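Local coordinates for protein apolipophorin-3b (Locusta migratoria, PDB 1AEP) that helps load diacylglycerol into the hemolymph lipoprotein lipophorin by covering its expanding hydrophobic surface, so supporting lipid transport during insect flight, at residues E72-F77 with S132-A137; H26-L31 with L38-E43; T50-V55 with N83-A88. All blocks are in the same frame, centred on the assembly; numbering follows the deposited sequence.

Contact 1: residues E72-F77 with S132-A137; sequences EQLNAF and SALQEA
Leu134 meets Leu74 and Phe77 in the interior of the apolipophorin helix bundle, where five long amphipathic helices turn their apolar faces inward. Helix 69-83 and helix 131-154 run in the same direction here, and their nearest CA atoms, those of Leu74 and Leu134, lie 9.0 Å apart. At that spacing the backbones do not touch, and the contact is made by side chains alone.

The aliphatic part is a leucine pair. Leu74 has CG anti to its backbone N (chi1 -179°), which carries CD1 across the gap to 4.1 Å from CD2 of Leu134; the two side chains slide past one another in opposite directions. The aromatic part adds the ring of Phe77, three positions further along the same face of helix 69-83: its CE2 comes to 4.4 Å from Leu134 CD2, the methyl meeting the ring obliquely.

Polar interactions within the segments are those of the helices themselves, such as the backbone hydrogen bonds from Ala76 N to Glu72 O and from Ala137 N to Ala133 O. Helix 94-121 adds further cover: Trp112 packs edge-to-face with Phe77, and Thr119 touches Leu134, which also meets Ile7 of helix 7-25. The whole contact turns on one methyl, CD2 of Leu134, which meets both CD1 of Leu74 and CE2 of Phe77.

Contact 2: residues H26-L31 with L38-E43; sequences HETLGL and LNLLTE
Thr28 faces Leu40 and Leu41, and these three residues account for most of the area buried between 26-31 and 38-43. Residues 26-30 form a short 3-10 segment just after helix 7-25, in the connection to helix 36-63; the contact therefore packs an interhelical turn onto the first turns of the following helix. The closest CA atoms, of Thr28 and Leu41, are 7.8 Å apart.

The CG2 methyl of Thr28 points to CD2 of Leu40 and CD1 of Leu41, two consecutive residues of the helix, though the exact spacing is uncertain. With Leu41 the approach is tip to tip, the threonine CB coming to 4.0 Å from Leu41 CD1. In Leu40, CG lies anti to the backbone N (chi1 152°), which carries CD2 over toward the 3-10 segment; there it also meets Leu31, whose side chain crosses it at about a right angle with CD2 3.8 Å from Leu40 CD2.

OG1 of Thr28 lies alongside Leu41 as well, 3.6 Å from its CD2, while its hydrogen bond goes to the carbonyl oxygen of Leu25, in the last turn of helix 7-25. Leu98 of helix 94-121 touches both Thr28 and Leu41. A glycine in place of Thr28 would probably leave Leu40 CD2 and Leu41 CD1 without their shared methyl partner and Leu25 O without this hydroxyl. The threonine thus joins the apolar surface of the next helix, while its oxygen, though it too borders Leu41, finds its polar partner in the preceding one.

Contact 3: residues T50-V55 with N83-A88; sequences TKIAEV and NSIHDA
Ile52 and Ile85 lie across each other at an oblique angle, each side chain leaving its backbone in the direction of the other segment. Their CA atoms, 7.7 Å apart, are the nearest pair between the two backbones.

From helix 36-63 the branch that reaches over is CG2 of Ile52. It stands anti to the backbone N while CG1 lies beside that N (chi1 -72°), and so the short branch, not the longer one, faces Ile85. From the other side Ile85 presents the length of its long branch: CG1 is 3.5 Å and CD1 is 3.9 Å from the Ile52 CG2 methyl. CB of Ile52 joins in, 4.0 Å from Ile85 CG1, so both carbons of the long branch, and not only its end, take part. Ile85 CD1 runs on past Ile52 to the backbone of the next residue, 4.4 Å from Ala53 N, with the Ala53 methyl at the margin.

Other residues complete the surroundings: Val108 and Thr141 touch Ile52, and Phe48 and Ala104 touch Ile85. A polar tie joins the same two regions, Lys49 NZ being hydrogen-bonded to His86 O. Ile85, which comes in the chain between the bodies of helices 69-83 and 94-121, is inserted among side chains from helices 36-63 and 94-121 and continues the apolar interior of the elongated five-helix bundle seen in apolipophorin III.

How the contacts relate
Contacts 1 and 2 lie on opposite sides of the chain's centre, their own centres 32 Å apart, while contact 3 falls between them, about 15 Å from the centre of contact 1 and about 19 Å from that of contact 2. Helix 36-63 spans this length and supplies a segment to both contact 2 and contact 3. In sequence, contact 2 closes before the others open, whereas contacts 1 and 3 interleave; these two meet directly, Ala137 CB lying 3.5 Å from Val55 CG1. The apolar interior thus extends along the bundle, consistent with a soluble monomer that could expose it on opening onto lipoprotein.

Contact 1: residues E72-F77 with S132-A137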
loop_
_atom_site.group_PDB
_atom_site.type_symbol
_atom_site.label_atom_id
_atom_site.label_comp_id
_atom_site.label_asym_id
_atom_site.label_seq_id
_atom_site.Cartn_x
_atom_site.Cartn_y
_atom_site.Cartn_z
ATOM N N GLU A 72 9.633 -2.880 -18.256
ATOM C CA GLU A 72 10.615 -2.145 -17.508
ATOM C C GLU A 72 9.926 -1.372 -16.395
ATOM O O GLU A 72 10.177 -1.542 -15.184
ATOM C CB GLU A 72 11.277 -1.083 -18.489
ATOM C CG GLU A 72 12.757 -1.286 -18.976
ATOM C CD GLU A 72 13.037 -1.046 -20.464
ATOM O OE1 GLU A 72 12.838 0.214 -20.814
ATOM O OE2 GLU A 72 13.379 -1.932 -21.245
ATOM N N GLN A 73 9.010 -0.535 -16.816
ATOM C CA GLN A 73 8.268 0.313 -15.947
ATOM C C GLN A 73 7.436 -0.426 -14.928
ATOM O O GLN A 73 7.182 0.113 -13.861
ATOM C CB GLN A 73 7.356 1.112 -16.844
ATOM C CG GLN A 73 8.187 2.186 -17.576
ATOM C CD GLN A 73 7.341 3.331 -18.097
ATOM O OE1 GLN A 73 7.271 4.407 -17.454
ATOM N NE2 GLN A 73 6.738 3.099 -19.275
ATOM N N LEU A 74 6.979 -1.627 -15.286
ATOM C CA LEU A 74 6.166 -2.445 -14.402
ATOM C C LEU A 74 7.013 -2.952 -13.248
ATOM O O LEU A 74 6.662 -2.851 -12.067
ATOM C CB LEU A 74 5.496 -3.595 -15.156
ATOM C CG LEU A 74 4.647 -4.415 -14.202
ATOM C CD1 LEU A 74 3.766 -3.454 -13.452
ATOM C CD2 LEU A 74 3.804 -5.377 -14.983
ATOM N N ASN A 75 8.175 -3.473 -13.626
ATOM C CA ASN A 75 9.157 -3.973 -12.697
ATOM C C ASN A 75 9.584 -2.845 -11.770
ATOM O O ASN A 75 9.693 -3.010 -10.563
ATOM C CB ASN A 75 10.343 -4.524 -13.495
ATOM C CG ASN A 75 11.122 -5.578 -12.764
ATOM O OD1 ASN A 75 11.962 -5.255 -11.917
ATOM N ND2 ASN A 75 10.839 -6.858 -13.093
ATOM N N ALA A 76 9.788 -1.676 -12.358
ATOM C CA ALA A 76 10.157 -0.500 -11.587
ATOM C C ALA A 76 9.142 -0.201 -10.506
ATOM O O ALA A 76 9.479 -0.041 -9.336
ATOM C CB ALA A 76 10.189 0.702 -12.513
ATOM N N PHE A 77 7.884 -0.084 -10.908
ATOM C CA PHE A 77 6.825 0.220 -9.988
ATOM C C PHE A 77 6.844 -0.700 -8.808
ATOM O O PHE A 77 6.779 -0.281 -7.657
ATOM C CB PHE A 77 5.516 0.126 -10.712
ATOM C CG PHE A 77 4.309 0.197 -9.820
ATOM C CD1 PHE A 77 4.031 1.302 -9.034
ATOM C CD2 PHE A 77 3.353 -0.811 -9.853
ATOM C CE1 PHE A 77 2.869 1.373 -8.272
ATOM C CE2 PHE A 77 2.202 -0.769 -9.077
ATOM C CZ PHE A 77 1.954 0.317 -8.255
ATOM N N SER A 132 -5.052 -6.664 -16.143
ATOM C CA SER A 132 -5.594 -7.560 -15.138
ATOM C C SER A 132 -4.735 -7.595 -13.865
ATOM O O SER A 132 -5.215 -7.389 -12.751
ATOM C CB SER A 132 -5.823 -8.946 -15.697
ATOM O OG SER A 132 -7.130 -9.001 -16.238
ATOM N N ALA A 133 -3.444 -7.828 -14.062
ATOM C CA ALA A 133 -2.467 -7.876 -13.004
ATOM C C ALA A 133 -2.446 -6.612 -12.167
ATOM O O ALA A 133 -2.478 -6.663 -10.946
ATOM C CB ALA A 133 -1.121 -8.094 -13.606
ATOM N N LEU A 134 -2.377 -5.468 -12.832
ATOM C CA LEU A 134 -2.378 -4.215 -12.115
ATOM C C LEU A 134 -3.634 -4.134 -11.265
ATOM O O LEU A 134 -3.577 -3.743 -10.102
ATOM C CB LEU A 134 -2.398 -3.044 -13.099
ATOM C CG LEU A 134 -1.031 -2.648 -13.653
ATOM C CD1 LEU A 134 -1.131 -1.407 -14.595
ATOM C CD2 LEU A 134 -0.068 -2.420 -12.504
ATOM N N GLN A 135 -4.772 -4.504 -11.853
ATOM C CA GLN A 135 -6.055 -4.433 -11.166
ATOM C C GLN A 135 -6.110 -5.329 -9.950
ATOM O O GLN A 135 -6.545 -4.928 -8.873
ATOM C CB GLN A 135 -7.249 -4.763 -12.072
ATOM C CG GLN A 135 -8.608 -4.725 -11.378
ATOM C CD GLN A 135 -9.595 -3.721 -11.931
ATOM O OE1 GLN A 135 -10.813 -3.797 -11.651
ATOM N NE2 GLN A 135 -9.077 -2.773 -12.709
ATOM N N GLU A 136 -5.682 -6.560 -10.117
ATOM C CA GLU A 136 -5.731 -7.420 -8.987
ATOM C C GLU A 136 -4.856 -6.868 -7.860
ATOM O O GLU A 136 -5.253 -6.778 -6.693
ATOM C CB GLU A 136 -5.623 -8.900 -9.386
ATOM C CG GLU A 136 -4.264 -9.604 -9.282
ATOM C CD GLU A 136 -4.293 -10.987 -9.894
ATOM O OE1 GLU A 136 -4.648 -11.197 -11.051
ATOM O OE2 GLU A 136 -3.892 -11.929 -9.066
ATOM N N ALA A 137 -3.676 -6.441 -8.243
ATOM C CA ALA A 137 -2.749 -5.875 -7.285
ATOM C C ALA A 137 -3.332 -4.675 -6.537
ATOM O O ALA A 137 -3.069 -4.467 -5.350
ATOM C CB ALA A 137 -1.462 -5.491 -7.988
#

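Contact 2: residues H26-L31 with L38-E43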
loop_
_atom_site.group_PDB
_atom_site.type_symbol
_atom_site.label_atom_id
_atom_site.label_comp_id
_atom_site.label_asym_id
_atom_site.label_seq_id
_atom_site.Cartn_x
_atom_site.Cartn_y
_atom_site.Cartn_z
ATOM N N HIS A 26 -4.046 7.783 14.271
ATOM C CA HIS A 26 -4.008 8.773 15.381
ATOM C C HIS A 26 -4.814 8.361 16.608
ATOM O O HIS A 26 -4.646 8.899 17.704
ATOM C CB HIS A 26 -4.576 10.178 15.014
ATOM C CG HIS A 26 -3.814 10.914 14.000
ATOM N ND1 HIS A 26 -4.421 11.634 12.962
ATOM C CD2 HIS A 26 -2.487 11.041 13.872
ATOM C CE1 HIS A 26 -3.429 12.164 12.236
ATOM N NE2 HIS A 26 -2.253 11.818 12.758
ATOM N N GLU A 27 -5.717 7.428 16.434
ATOM C CA GLU A 27 -6.500 7.045 17.564
ATOM C C GLU A 27 -5.840 5.930 18.328
ATOM O O GLU A 27 -6.406 5.409 19.290
ATOM C CB GLU A 27 -7.908 6.633 17.145
ATOM C CG GLU A 27 -8.938 7.738 17.458
ATOM C CD GLU A 27 -10.216 7.565 16.704
ATOM O OE1 GLU A 27 -11.098 6.822 17.349
ATOM O OE2 GLU A 27 -10.405 8.062 15.593
ATOM N N THR A 28 -4.649 5.545 17.870
ATOM C CA THR A 28 -3.926 4.485 18.541
ATOM C C THR A 28 -3.380 5.057 19.835
ATOM O O THR A 28 -3.020 4.336 20.753
ATOM C CB THR A 28 -2.771 3.832 17.743
ATOM O OG1 THR A 28 -1.989 4.793 17.083
ATOM C CG2 THR A 28 -3.288 2.749 16.773
ATOM N N LEU A 29 -3.334 6.386 19.879
ATOM C CA LEU A 29 -2.824 7.135 21.013
ATOM C C LEU A 29 -3.748 7.148 22.227
ATOM O O LEU A 29 -3.347 7.533 23.331
ATOM C CB LEU A 29 -2.524 8.584 20.567
ATOM C CG LEU A 29 -1.275 8.740 19.690
ATOM C CD1 LEU A 29 -1.700 8.847 18.225
ATOM C CD2 LEU A 29 -0.531 9.986 20.122
ATOM N N GLY A 30 -4.990 6.737 22.002
ATOM C CA GLY A 30 -6.009 6.693 23.040
ATOM C C GLY A 30 -6.065 5.358 23.761
ATOM O O GLY A 30 -6.902 5.139 24.643
ATOM N N LEU A 31 -5.158 4.469 23.381
ATOM C CA LEU A 31 -5.053 3.156 23.973
ATOM C C LEU A 31 -4.540 3.243 25.390
ATOM O O LEU A 31 -3.850 4.196 25.753
ATOM C CB LEU A 31 -4.071 2.234 23.213
ATOM C CG LEU A 31 -4.779 1.201 22.342
ATOM C CD1 LEU A 31 -5.960 1.865 21.632
ATOM C CD2 LEU A 31 -3.788 0.609 21.338
ATOM N N LEU A 38 1.950 0.596 20.681
ATOM C CA LEU A 38 3.166 0.389 19.922
ATOM C C LEU A 38 3.263 -0.994 19.332
ATOM O O LEU A 38 3.753 -1.189 18.224
ATOM C CB LEU A 38 4.413 0.626 20.766
ATOM C CG LEU A 38 5.771 0.316 20.116
ATOM C CD1 LEU A 38 5.927 1.045 18.777
ATOM C CD2 LEU A 38 6.809 0.852 21.063
ATOM N N ASN A 39 2.801 -1.971 20.098
ATOM C CA ASN A 39 2.839 -3.350 19.707
ATOM C C ASN A 39 1.786 -3.620 18.650
ATOM O O ASN A 39 2.005 -4.335 17.659
ATOM C CB ASN A 39 2.651 -4.209 20.971
ATOM C CG ASN A 39 3.948 -4.823 21.425
ATOM O OD1 ASN A 39 4.331 -5.906 20.979
ATOM N ND2 ASN A 39 4.636 -4.119 22.307
ATOM N N LEU A 40 0.646 -2.963 18.865
ATOM C CA LEU A 40 -0.449 -3.065 17.930
ATOM C C LEU A 40 0.015 -2.571 16.550
ATOM O O LEU A 40 -0.003 -3.269 15.529
ATOM C CB LEU A 40 -1.664 -2.258 18.476
ATOM C CG LEU A 40 -2.590 -1.715 17.385
ATOM C CD1 LEU A 40 -3.706 -2.692 17.091
ATOM C CD2 LEU A 40 -3.220 -0.393 17.716
ATOM N N LEU A 41 0.476 -1.340 16.528
ATOM C CA LEU A 41 0.979 -0.719 15.341
ATOM C C LEU A 41 2.052 -1.546 14.623
ATOM O O LEU A 41 1.986 -1.783 13.410
ATOM C CB LEU A 41 1.571 0.632 15.858
ATOM C CG LEU A 41 0.803 1.816 15.327
ATOM C CD1 LEU A 41 -0.640 1.395 15.319
ATOM C CD2 LEU A 41 1.017 3.038 16.170
ATOM N N THR A 42 3.059 -1.938 15.382
ATOM C CA THR A 42 4.140 -2.655 14.778
ATOM C C THR A 42 3.649 -3.847 14.039
ATOM O O THR A 42 4.099 -4.157 12.941
ATOM C CB THR A 42 5.152 -3.041 15.771
ATOM O OG1 THR A 42 5.723 -1.838 16.219
ATOM C CG2 THR A 42 6.209 -3.754 14.940
ATOM N N GLU A 43 2.686 -4.469 14.677
ATOM C CA GLU A 43 2.059 -5.645 14.132
ATOM C C GLU A 43 1.372 -5.345 12.833
ATOM O O GLU A 43 1.627 -5.957 11.799
ATOM C CB GLU A 43 1.019 -6.116 15.144
ATOM C CG GLU A 43 0.409 -7.461 14.769
ATOM C CD GLU A 43 -0.296 -8.104 15.927
ATOM O OE1 GLU A 43 -1.465 -7.922 16.191
ATOM O OE2 GLU A 43 0.503 -8.891 16.654
#

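Contact 3: residues T50-V55 with N83-A88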
loop_
_atom_site.group_PDB
_atom_site.type_symbol
_atom_site.label_atom_id
_atom_site.label_comp_id
_atom_site.label_asym_id
_atom_site.label_seq_id
_atom_site.Cartn_x
_atom_site.Cartn_y
_atom_site.Cartn_z
ATOM N N THR A 50 3.780 -6.960 4.616
ATOM C CA THR A 50 3.770 -8.340 4.121
ATOM C C THR A 50 2.978 -8.498 2.854
ATOM O O THR A 50 3.365 -9.184 1.921
ATOM C CB THR A 50 3.358 -9.359 5.213
ATOM O OG1 THR A 50 4.390 -9.604 6.140
ATOM C CG2 THR A 50 2.752 -10.652 4.705
ATOM N N LYS A 51 1.804 -7.894 2.879
ATOM C CA LYS A 51 0.904 -7.936 1.764
ATOM C C LYS A 51 1.439 -7.149 0.559
ATOM O O LYS A 51 1.434 -7.664 -0.555
ATOM C CB LYS A 51 -0.455 -7.445 2.190
ATOM C CG LYS A 51 -1.190 -8.492 2.994
ATOM C CD LYS A 51 -1.688 -9.613 2.120
ATOM C CE LYS A 51 -2.371 -10.734 2.899
ATOM N NZ LYS A 51 -2.498 -12.005 2.167
ATOM N N ILE A 52 1.892 -5.906 0.772
ATOM C CA ILE A 52 2.451 -5.064 -0.286
ATOM C C ILE A 52 3.642 -5.701 -0.979
ATOM O O ILE A 52 3.876 -5.587 -2.184
ATOM C CB ILE A 52 2.886 -3.722 0.277
ATOM C CG1 ILE A 52 1.590 -3.005 0.574
ATOM C CG2 ILE A 52 3.700 -2.942 -0.748
ATOM C CD1 ILE A 52 1.113 -2.212 -0.635
ATOM N N ALA A 53 4.412 -6.403 -0.200
ATOM C CA ALA A 53 5.528 -7.087 -0.773
ATOM C C ALA A 53 5.056 -8.261 -1.650
ATOM O O ALA A 53 5.718 -8.683 -2.600
ATOM C CB ALA A 53 6.374 -7.531 0.409
ATOM N N GLU A 54 3.886 -8.805 -1.326
ATOM C CA GLU A 54 3.344 -9.910 -2.091
ATOM C C GLU A 54 3.049 -9.484 -3.504
ATOM O O GLU A 54 3.386 -10.178 -4.464
ATOM C CB GLU A 54 2.024 -10.395 -1.485
ATOM C CG GLU A 54 1.859 -11.912 -1.408
ATOM C CD GLU A 54 1.007 -12.294 -0.236
ATOM O OE1 GLU A 54 -0.189 -12.341 -0.294
ATOM O OE2 GLU A 54 1.747 -12.523 0.849
ATOM N N VAL A 55 2.389 -8.326 -3.595
ATOM C CA VAL A 55 1.991 -7.672 -4.815
ATOM C C VAL A 55 3.212 -7.397 -5.647
ATOM O O VAL A 55 3.329 -7.808 -6.807
ATOM C CB VAL A 55 1.364 -6.326 -4.394
ATOM C CG1 VAL A 55 1.105 -5.417 -5.545
ATOM C CG2 VAL A 55 0.080 -6.574 -3.673
ATOM N N ASN A 83 10.077 -0.303 -1.804
ATOM C CA ASN A 83 10.941 0.610 -1.104
ATOM C C ASN A 83 10.214 1.519 -0.136
ATOM O O ASN A 83 10.762 1.959 0.872
ATOM C CB ASN A 83 11.936 1.335 -2.013
ATOM C CG ASN A 83 12.844 0.315 -2.695
ATOM O OD1 ASN A 83 13.727 0.664 -3.492
ATOM N ND2 ASN A 83 12.616 -0.976 -2.397
ATOM N N SER A 84 8.970 1.803 -0.428
ATOM C CA SER A 84 8.272 2.667 0.478
ATOM C C SER A 84 7.732 1.962 1.701
ATOM O O SER A 84 7.241 2.620 2.607
ATOM C CB SER A 84 7.312 3.646 -0.163
ATOM O OG SER A 84 6.437 2.981 -1.025
ATOM N N ILE A 85 7.855 0.627 1.761
ATOM C CA ILE A 85 7.366 -0.104 2.933
ATOM C C ILE A 85 8.419 -0.806 3.813
ATOM O O ILE A 85 8.261 -0.859 5.034
ATOM C CB ILE A 85 6.135 -0.980 2.713
ATOM C CG1 ILE A 85 6.208 -1.805 1.426
ATOM C CG2 ILE A 85 4.866 -0.157 2.775
ATOM C CD1 ILE A 85 6.825 -3.182 1.628
ATOM N N HIS A 86 9.462 -1.350 3.189
ATOM C CA HIS A 86 10.525 -2.081 3.870
ATOM C C HIS A 86 10.793 -1.666 5.307
ATOM O O HIS A 86 10.792 -2.474 6.242
ATOM C CB HIS A 86 11.849 -2.115 3.107
ATOM C CG HIS A 86 12.570 -3.390 3.407
ATOM N ND1 HIS A 86 11.934 -4.635 3.361
ATOM C CD2 HIS A 86 13.860 -3.596 3.786
ATOM C CE1 HIS A 86 12.839 -5.555 3.690
ATOM N NE2 HIS A 86 14.009 -4.962 3.954
ATOM N N ASP A 87 11.027 -0.379 5.466
ATOM C CA ASP A 87 11.325 0.171 6.763
ATOM C C ASP A 87 10.171 0.929 7.340
ATOM O O ASP A 87 10.185 2.147 7.389
ATOM C CB ASP A 87 12.490 1.133 6.664
ATOM C CG ASP A 87 13.768 0.407 6.460
ATOM O OD1 ASP A 87 14.104 -0.590 7.088
ATOM O OD2 ASP A 87 14.520 0.953 5.511
ATOM N N ALA A 88 9.167 0.209 7.798
ATOM C CA ALA A 88 8.030 0.890 8.339
ATOM C C ALA A 88 7.655 0.453 9.742
ATOM O O ALA A 88 6.872 1.127 10.419
ATOM C CB ALA A 88 6.888 0.828 7.362
#